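Putative 4-Hydroxy-2-oxoglutarate aldolase / 2-dehydro-3-deoxyphosphogluconate aldolase (Yersinia enterocolitica, PDB 3LM7) is a putative aldolase of the KDGP aldolase family, whose members belong to the TIM-barrel clan. Local coordinates at residues D25-I30 with V38-L43; K55-Y60 with S84-Q89. All blocks are in the same frame, centred on the assembly; numbering follows the deposited sequence.

Overall arrangement
From the N terminus, strand 17-20 leads into helix 24-33, and a short turn brings the chain back as strand 38-43. Contact 1 closes this small loop by laying residues 25-30 over 38-43 inside the first beta-alpha-beta unit. The chain then enters helix 50-63, passes through strand 68-71 and reaches helix 80-90, where contact 2 joins residues 55-60 to 84-89. The two contacts follow in series, neither nested nor crossed, with centres about 14 Å apart. Helix 50-63 ties them together: Tyr60 packs on Ala27 and Val42, and Met57 meets the end of strand 38-43. Three successive helices are thus joined along one side of the parallel sheet.

Contact 1. Residues D25-I30 with V38-L43; sequences DNARAI and VLVGVL
Ala27 and Ile30, one helical turn apart, face Val38 and Val40 of the neighbouring strand in the first beta-alpha-beta crossover of a TIM-barrel-type fold. Helix 24-33 connects strand 17-20 to strand 38-43 and covers the outside of the parallel sheet; the short axes of segments 25-30 and 38-43 run nearly antiparallel, at 164°, and come within 9.3 Å. A small and a large helix residue meet two valines here. Ala27 presents just a methyl, consistent with the close backbone approach, Ala27 CA lying 6.4 Å from Val40 CA. The Val40 side chain fills the room left by that small residue. Its two methyls divide the work: CG1 abuts Ala27 CB at 3.8 Å, while CG2 turns to the isoleucine.

Ile30 supplies the larger bump. Its CG2 branch, set opposite the backbone N by a chi1 of -70°, projects between the two valines, touching Val38 CG2 at 3.9 Å and Val40 CG2 at 4.0 Å. The side chains of Ile30 and Val38 meet at about a right angle, and Val38 CG1 also approaches Ile30 CG2, at 4.1 Å. Leu39, between the valines, points to the other side of the strand, as the alternation of a beta strand requires.

All four touching residues are buried, and no hydrogen bond spans the contact; the close contacts are between methyl groups. Val19 of strand 17-20 adjoins both Ile30 and Val38, and helix 50-63 continues the apolar layer beside Ala27. On the exposed, outward side of the helix, Arg28 turns back along its own segment, and its NH2 forms a salt bridge with Asp25 OD1 at 3.0 Å.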
ATOM      1  N   ASP A  25     -30.206 -11.941  -6.963  1.00 15.63           N
ATOM      2  CA  ASP A  25     -29.609 -13.101  -7.679  1.00 17.30           C
ATOM      3  C   ASP A  25     -28.423 -12.555  -8.497  1.00 14.77           C
ATOM      4  O   ASP A  25     -27.414 -13.193  -8.623  1.00 15.72           O
ATOM      5  CB  ASP A  25     -30.587 -13.772  -8.698  1.00 17.85           C
ATOM      6  CG  ASP A  25     -31.737 -14.520  -8.039  1.00 23.32           C
ATOM      7  OD1 ASP A  25     -31.564 -14.965  -6.898  1.00 24.32           O
ATOM      8  OD2 ASP A  25     -32.840 -14.625  -8.654  1.00 27.50           O
ATOM      9  N   ASN A  26     -28.563 -11.373  -9.060  1.00 17.43           N
ATOM     10  CA  ASN A  26     -27.445 -10.816  -9.881  1.00 14.78           C
ATOM     11  C   ASN A  26     -26.235 -10.534  -9.002  1.00 15.48           C
ATOM     12  O   ASN A  26     -25.091 -10.831  -9.382  1.00 12.83           O
ATOM     13  CB  ASN A  26     -27.914  -9.565 -10.660  1.00 14.88           C
ATOM     14  CG  ASN A  26     -26.828  -9.000 -11.611  1.00 15.11           C
ATOM     15  OD1 ASN A  26     -26.707  -7.779 -11.781  1.00 14.18           O
ATOM     16  ND2 ASN A  26     -26.036  -9.900 -12.223  1.00 16.89           N
ATOM     17  N   ALA A  27     -26.479  -9.942  -7.818  1.00 15.52           N
ATOM     18  CA  ALA A  27     -25.366  -9.711  -6.882  1.00 15.50           C
ATOM     19  C   ALA A  27     -24.623 -11.035  -6.585  1.00 15.75           C
ATOM     20  O   ALA A  27     -23.400 -11.119  -6.624  1.00 12.72           O
ATOM     21  CB  ALA A  27     -25.893  -9.056  -5.569  1.00 14.86           C
ATOM     22  N   ARG A  28     -25.371 -12.100  -6.276  1.00 16.63           N
ATOM     23  CA  ARG A  28     -24.716 -13.409  -5.999  1.00 17.25           C
ATOM     24  C   ARG A  28     -23.849 -13.884  -7.172  1.00 15.12           C
ATOM     25  O   ARG A  28     -22.705 -14.353  -6.977  1.00 15.23           O
ATOM     26  CB  ARG A  28     -25.800 -14.447  -5.621  1.00 18.78           C
ATOM     27  CG  ARG A  28     -25.326 -15.752  -4.972  1.00 27.11           C
ATOM     28  CD  ARG A  28     -26.590 -16.664  -4.781  1.00 36.57           C
ATOM     29  NE  ARG A  28     -27.789 -15.832  -4.996  1.00 42.58           N
ATOM     30  CZ  ARG A  28     -28.802 -15.690  -4.146  1.00 44.59           C
ATOM     31  NH1 ARG A  28     -28.827 -16.372  -2.997  1.00 46.46           N
ATOM     32  NH2 ARG A  28     -29.810 -14.882  -4.470  1.00 44.32           N
ATOM     33  N   ALA A  29     -24.393 -13.779  -8.386  1.00 14.87           N
ATOM     34  CA  ALA A  29     -23.708 -14.262  -9.602  1.00 14.54           C
ATOM     35  C   ALA A  29     -22.435 -13.442  -9.814  1.00 15.11           C
ATOM     36  O   ALA A  29     -21.396 -13.982 -10.251  1.00 13.81           O
ATOM     37  CB  ALA A  29     -24.651 -14.073 -10.786  1.00 15.57           C
ATOM     38  N   ILE A  30     -22.545 -12.115  -9.591  1.00 12.56           N
ATOM     39  CA  ILE A  30     -21.385 -11.197  -9.764  1.00 12.92           C
ATOM     40  C   ILE A  30     -20.292 -11.573  -8.786  1.00 12.25           C
ATOM     41  O   ILE A  30     -19.132 -11.653  -9.141  1.00 11.40           O
ATOM     42  CB  ILE A  30     -21.810  -9.702  -9.448  1.00 12.32           C
ATOM     43  CG1 ILE A  30     -22.753  -9.166 -10.531  1.00 12.55           C
ATOM     44  CG2 ILE A  30     -20.580  -8.863  -9.171  1.00 10.88           C
ATOM     45  CD1 ILE A  30     -23.505  -7.886 -10.168  1.00 11.66           C
ATOM     46  N   VAL A  38     -14.765  -8.042  -5.553  1.00  8.27           N
ATOM     47  CA  VAL A  38     -15.747  -7.121  -6.075  1.00  8.18           C
ATOM     48  C   VAL A  38     -16.512  -6.503  -4.921  1.00  8.67           C
ATOM     49  O   VAL A  38     -16.668  -7.087  -3.852  1.00  8.31           O
ATOM     50  CB  VAL A  38     -16.700  -7.820  -7.079  1.00  8.44           C
ATOM     51  CG1 VAL A  38     -17.631  -8.922  -6.359  1.00  5.82           C
ATOM     52  CG2 VAL A  38     -17.528  -6.850  -7.853  1.00  8.15           C
ATOM     53  N   LEU A  39     -16.927  -5.280  -5.178  1.00  6.92           N
ATOM     54  CA  LEU A  39     -17.891  -4.563  -4.406  1.00  8.34           C
ATOM     55  C   LEU A  39     -19.119  -4.375  -5.313  1.00  9.51           C
ATOM     56  O   LEU A  39     -19.026  -3.924  -6.483  1.00 11.10           O
ATOM     57  CB  LEU A  39     -17.328  -3.190  -4.000  1.00  8.46           C
ATOM     58  CG  LEU A  39     -16.112  -3.298  -3.071  1.00  6.14           C
ATOM     59  CD1 LEU A  39     -15.315  -1.954  -3.128  1.00  5.00           C
ATOM     60  CD2 LEU A  39     -16.646  -3.639  -1.642  1.00  9.03           C
ATOM     61  N   VAL A  40     -20.273  -4.782  -4.797  1.00  8.11           N
ATOM     62  CA  VAL A  40     -21.490  -4.751  -5.536  1.00  7.81           C
ATOM     63  C   VAL A  40     -22.283  -3.542  -5.161  1.00  7.59           C
ATOM     64  O   VAL A  40     -22.619  -3.379  -3.953  1.00  7.91           O
ATOM     65  CB  VAL A  40     -22.286  -6.054  -5.152  1.00  9.63           C
ATOM     66  CG1 VAL A  40     -23.646  -6.017  -5.744  1.00 11.99           C
ATOM     67  CG2 VAL A  40     -21.488  -7.264  -5.612  1.00 11.07           C
ATOM     68  N   GLY A  41     -22.520  -2.644  -6.128  1.00  8.15           N
ATOM     69  CA  GLY A  41     -23.216  -1.359  -5.864  1.00  7.99           C
ATOM     70  C   GLY A  41     -24.713  -1.498  -5.761  1.00  9.33           C
ATOM     71  O   GLY A  41     -25.343  -2.128  -6.620  1.00 10.34           O
ATOM     72  N   VAL A  42     -25.297  -0.945  -4.704  1.00  9.09           N
ATOM     73  CA  VAL A  42     -26.753  -0.855  -4.571  1.00 10.32           C
ATOM     74  C   VAL A  42     -27.051   0.615  -4.280  1.00 10.81           C
ATOM     75  O   VAL A  42     -26.375   1.233  -3.476  1.00  7.94           O
ATOM     76  CB  VAL A  42     -27.254  -1.727  -3.406  1.00  9.76           C
ATOM     77  CG1 VAL A  42     -28.844  -1.652  -3.268  1.00 10.97           C
ATOM     78  CG2 VAL A  42     -26.771  -3.219  -3.680  1.00 13.47           C
ATOM     79  N   LEU A  43     -28.079   1.179  -4.928  1.00 11.37           N
ATOM     80  CA  LEU A  43     -28.198   2.664  -4.902  1.00 12.09           C
ATOM     81  C   LEU A  43     -29.213   3.158  -3.952  1.00 11.58           C
ATOM     82  O   LEU A  43     -30.309   2.628  -3.927  1.00 13.90           O
ATOM     83  CB  LEU A  43     -28.473   3.201  -6.308  1.00 12.37           C
ATOM     84  CG  LEU A  43     -27.663   2.635  -7.471  1.00 16.82           C
ATOM     85  CD1 LEU A  43     -28.208   3.319  -8.759  1.00 22.79           C
ATOM     86  CD2 LEU A  43     -26.175   2.900  -7.277  1.00 22.48           C
TER

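Contact 2. Residues K55-Y60 with S84-Q89; sequences KDMREY and SQISQQ
The guanidinium of Arg58 meets Gln89 at its edge, where the backbone O of Gln89 lies near the guanidinium plane. From there NH2 makes a weak hydrogen bond to Gln89 O, 3.3 Å long and with an angle of 151° at the hydrogen. The arginine chain is extended from CG to NE, which carries its charged end across to the neighbouring helix. One water supplements the direct bond: it accepts from Arg58 NE at 2.7 Å and donates to the same Gln89 O, so this carbonyl is held both directly and through water. A second water lies between Arg58 NH2 and Gln89 OE1, to which it donates at 3.1 Å, but this bridge is doubtful because the leg from NH2 to the water is unusually short, at 2.5 Å. With the direct bond weak, the grip on this exposed arginine is probably modest.

The buried part of the contact is apolar. Met57, a selenomethionine, reaches across with its chain extended beyond CG, and its SE touches Ile86 CG2 at 3.8 Å. The two side chains cross at about a right angle. Both are buried, whereas Arg58 is exposed, so the contact passes from a water-bridged outer edge to a buried apolar pair.

Helices 50-63 and 80-90 are successive outer helices of the barrel-type fold, joined through strand 68-71. Met57 also packs on Leu68 and Val70 of that strand, while Ile86 and Gln89 reach Ala53 and Val54, respectively, farther back on helix 50-63.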
ATOM      1  N   LYS A  55     -32.748  -2.019   5.318  1.00 14.92           N
ATOM      2  CA  LYS A  55     -33.289  -3.385   5.308  1.00 16.03           C
ATOM      3  C   LYS A  55     -32.828  -4.112   4.034  1.00 14.37           C
ATOM      4  O   LYS A  55     -32.253  -5.193   4.095  1.00 15.66           O
ATOM      5  CB  LYS A  55     -34.832  -3.267   5.340  1.00 18.82           C
ATOM      6  CG  LYS A  55     -35.532  -4.373   6.099  1.00 25.24           C
ATOM      7  CD  LYS A  55     -37.058  -4.116   6.154  1.00 33.90           C
ATOM      8  CE  LYS A  55     -37.774  -5.311   6.789  1.00 34.92           C
ATOM      9  NZ  LYS A  55     -36.952  -6.566   6.578  1.00 35.93           N
ATOM     10  N   ASP A  56     -33.028  -3.494   2.868  1.00 14.91           N
ATOM     11  CA  ASP A  56     -32.773  -4.200   1.642  1.00 14.48           C
ATOM     12  C   ASP A  56     -31.292  -4.447   1.451  1.00 12.51           C
ATOM     13  O   ASP A  56     -30.889  -5.519   1.006  1.00 12.51           O
ATOM     14  CB  ASP A  56     -33.352  -3.476   0.429  1.00 14.00           C
ATOM     15  CG  ASP A  56     -33.634  -4.453  -0.748  1.00 17.31           C
ATOM     16  OD1 ASP A  56     -34.308  -5.454  -0.473  1.00 18.11           O
ATOM     17  OD2 ASP A  56     -33.220  -4.207  -1.910  1.00 16.30           O
HETATM   18  N   MSE A  57     -30.478  -3.431   1.754  1.00 12.02           N
HETATM   19  CA  MSE A  57     -29.027  -3.569   1.616  1.00 11.34           C
HETATM   20  C   MSE A  57     -28.416  -4.572   2.614  1.00 11.13           C
HETATM   21  O   MSE A  57     -27.461  -5.253   2.297  1.00 10.88           O
HETATM   22  CB  MSE A  57     -28.348  -2.163   1.736  1.00 10.29           C
HETATM   23  CG  MSE A  57     -28.797  -1.272   0.586  1.00 11.10           C
HETATM   24 SE   MSE A  57     -27.617   0.274   0.543  1.00 14.59          SE
HETATM   25  CE  MSE A  57     -28.588   1.376  -0.745  1.00 13.04           C
ATOM     26  N   ARG A  58     -28.999  -4.697   3.807  1.00 11.67           N
ATOM     27  CA  ARG A  58     -28.609  -5.786   4.703  1.00 12.45           C
ATOM     28  C   ARG A  58     -28.891  -7.156   4.073  1.00 11.15           C
ATOM     29  O   ARG A  58     -28.095  -8.087   4.194  1.00 13.54           O
ATOM     30  CB  ARG A  58     -29.335  -5.648   6.048  1.00 13.27           C
ATOM     31  CG  ARG A  58     -28.550  -4.752   6.956  1.00 14.54           C
ATOM     32  CD  ARG A  58     -29.389  -4.427   8.180  1.00 16.93           C
ATOM     33  NE  ARG A  58     -28.734  -3.507   9.095  1.00 20.06           N
ATOM     34  CZ  ARG A  58     -29.406  -2.874  10.067  1.00 25.04           C
ATOM     35  NH1 ARG A  58     -30.726  -3.098  10.234  1.00 20.74           N
ATOM     36  NH2 ARG A  58     -28.769  -2.078  10.916  1.00 23.97           N
ATOM     37  N   GLU A  59     -29.999  -7.282   3.350  1.00 12.54           N
ATOM     38  CA  GLU A  59     -30.239  -8.549   2.663  1.00 10.98           C
ATOM     39  C   GLU A  59     -29.159  -8.831   1.576  1.00 11.33           C
ATOM     40  O   GLU A  59     -28.672  -9.959   1.463  1.00  9.64           O
ATOM     41  CB  GLU A  59     -31.665  -8.564   2.057  1.00 11.18           C
ATOM     42  CG  GLU A  59     -32.780  -8.441   3.061  1.00 13.95           C
ATOM     43  CD  GLU A  59     -34.193  -8.482   2.405  1.00 18.40           C
ATOM     44  OE1 GLU A  59     -34.367  -9.171   1.389  1.00 17.65           O
ATOM     45  OE2 GLU A  59     -35.094  -7.821   2.937  1.00 20.04           O
ATOM     46  N   TYR A  60     -28.795  -7.831   0.753  1.00 10.38           N
ATOM     47  CA  TYR A  60     -27.705  -8.009  -0.206  1.00 11.81           C
ATOM     48  C   TYR A  60     -26.414  -8.370   0.499  1.00 11.52           C
ATOM     49  O   TYR A  60     -25.672  -9.240   0.026  1.00 13.13           O
ATOM     50  CB  TYR A  60     -27.446  -6.675  -0.981  1.00 11.70           C
ATOM     51  CG  TYR A  60     -28.298  -6.442  -2.188  1.00 12.68           C
ATOM     52  CD1 TYR A  60     -29.472  -5.699  -2.101  1.00 14.92           C
ATOM     53  CD2 TYR A  60     -27.947  -6.962  -3.420  1.00 11.95           C
ATOM     54  CE1 TYR A  60     -30.274  -5.486  -3.211  1.00 12.94           C
ATOM     55  CE2 TYR A  60     -28.769  -6.702  -4.587  1.00 11.74           C
ATOM     56  CZ  TYR A  60     -29.880  -5.942  -4.441  1.00 11.74           C
ATOM     57  OH  TYR A  60     -30.682  -5.665  -5.498  1.00 15.71           O
ATOM     58  N   SER A  84     -25.068   8.838   3.797  1.00  7.79           N
ATOM     59  CA  SER A  84     -24.408   8.859   5.091  1.00  8.48           C
ATOM     60  C   SER A  84     -25.263   8.146   6.151  1.00  9.51           C
ATOM     61  O   SER A  84     -24.738   7.443   7.011  1.00  8.35           O
ATOM     62  CB  SER A  84     -24.152  10.306   5.581  1.00  8.33           C
ATOM     63  OG  SER A  84     -23.151  10.889   4.785  1.00 12.90           O
ATOM     64  N   GLN A  85     -26.572   8.391   6.123  1.00  9.99           N
ATOM     65  CA  GLN A  85     -27.433   7.723   7.088  1.00 11.10           C
ATOM     66  C   GLN A  85     -27.581   6.235   6.855  1.00 11.18           C
ATOM     67  O   GLN A  85     -27.564   5.441   7.822  1.00 11.87           O
ATOM     68  CB  GLN A  85     -28.786   8.431   7.153  1.00 10.23           C
ATOM     69  CG  GLN A  85     -28.627   9.913   7.571  1.00 17.71           C
ATOM     70  CD  GLN A  85     -29.925  10.688   7.339  1.00 25.68           C
ATOM     71  OE1 GLN A  85     -30.834  10.175   6.738  1.00 24.67           O
ATOM     72  NE2 GLN A  85     -29.987  11.925   7.802  1.00 29.87           N
ATOM     73  N   ILE A  86     -27.768   5.829   5.599  1.00 11.09           N
ATOM     74  CA  ILE A  86     -27.808   4.415   5.284  1.00 10.16           C
ATOM     75  C   ILE A  86     -26.515   3.723   5.742  1.00 10.90           C
ATOM     76  O   ILE A  86     -26.539   2.640   6.379  1.00 10.39           O
ATOM     77  CB  ILE A  86     -27.963   4.197   3.795  1.00 10.52           C
ATOM     78  CG1 ILE A  86     -29.338   4.639   3.329  1.00 10.54           C
ATOM     79  CG2 ILE A  86     -27.726   2.707   3.403  1.00  8.15           C
ATOM     80  CD1 ILE A  86     -29.466   4.723   1.770  1.00 10.26           C
ATOM     81  N   SER A  87     -25.374   4.321   5.407  1.00 10.47           N
ATOM     82  CA  SER A  87     -24.047   3.663   5.666  1.00 10.43           C
ATOM     83  C   SER A  87     -23.778   3.484   7.155  1.00  9.58           C
ATOM     84  O   SER A  87     -23.199   2.497   7.557  1.00  9.82           O
ATOM     85  CB  SER A  87     -22.906   4.427   4.953  1.00 11.31           C
ATOM     86  OG  SER A  87     -23.136   4.458   3.535  1.00 10.57           O
ATOM     87  N   GLN A  88     -24.192   4.449   7.972  1.00  9.35           N
ATOM     88  CA  GLN A  88     -24.105   4.343   9.439  1.00  8.29           C
ATOM     89  C   GLN A  88     -24.673   3.005   9.939  1.00  8.72           C
ATOM     90  O   GLN A  88     -24.037   2.315  10.765  1.00  9.19           O
ATOM     91  CB  GLN A  88     -24.910   5.479  10.110  1.00  8.38           C
ATOM     92  CG  GLN A  88     -24.853   5.398  11.610  1.00 11.57           C
ATOM     93  CD  GLN A  88     -25.483   6.546  12.279  1.00 14.72           C
ATOM     94  OE1 GLN A  88     -26.355   7.190  11.729  1.00 16.46           O
ATOM     95  NE2 GLN A  88     -25.010   6.857  13.457  1.00 19.73           N
ATOM     96  N   GLN A  89     -25.853   2.674   9.446  1.00  9.56           N
ATOM     97  CA  GLN A  89     -26.586   1.461   9.900  1.00 12.45           C
ATOM     98  C   GLN A  89     -26.120   0.190   9.214  1.00 12.53           C
ATOM     99  O   GLN A  89     -25.883  -0.845   9.861  1.00 13.45           O
ATOM    100  CB  GLN A  89     -28.100   1.643   9.690  1.00 10.73           C
ATOM    101  CG  GLN A  89     -28.629   2.870  10.416  1.00 16.23           C
ATOM    102  CD  GLN A  89     -30.171   2.940  10.456  1.00 19.15           C
ATOM    103  OE1 GLN A  89     -30.858   1.905  10.620  1.00 21.61           O
ATOM    104  NE2 GLN A  89     -30.696   4.131  10.270  1.00 18.48           N
TER
HETATM  105  O   HOH W   1     -26.111  -4.001   9.335  1.00 13.99           O
HETATM  106  O   HOH W   2     -30.117  -0.552  12.314  1.00 39.98           O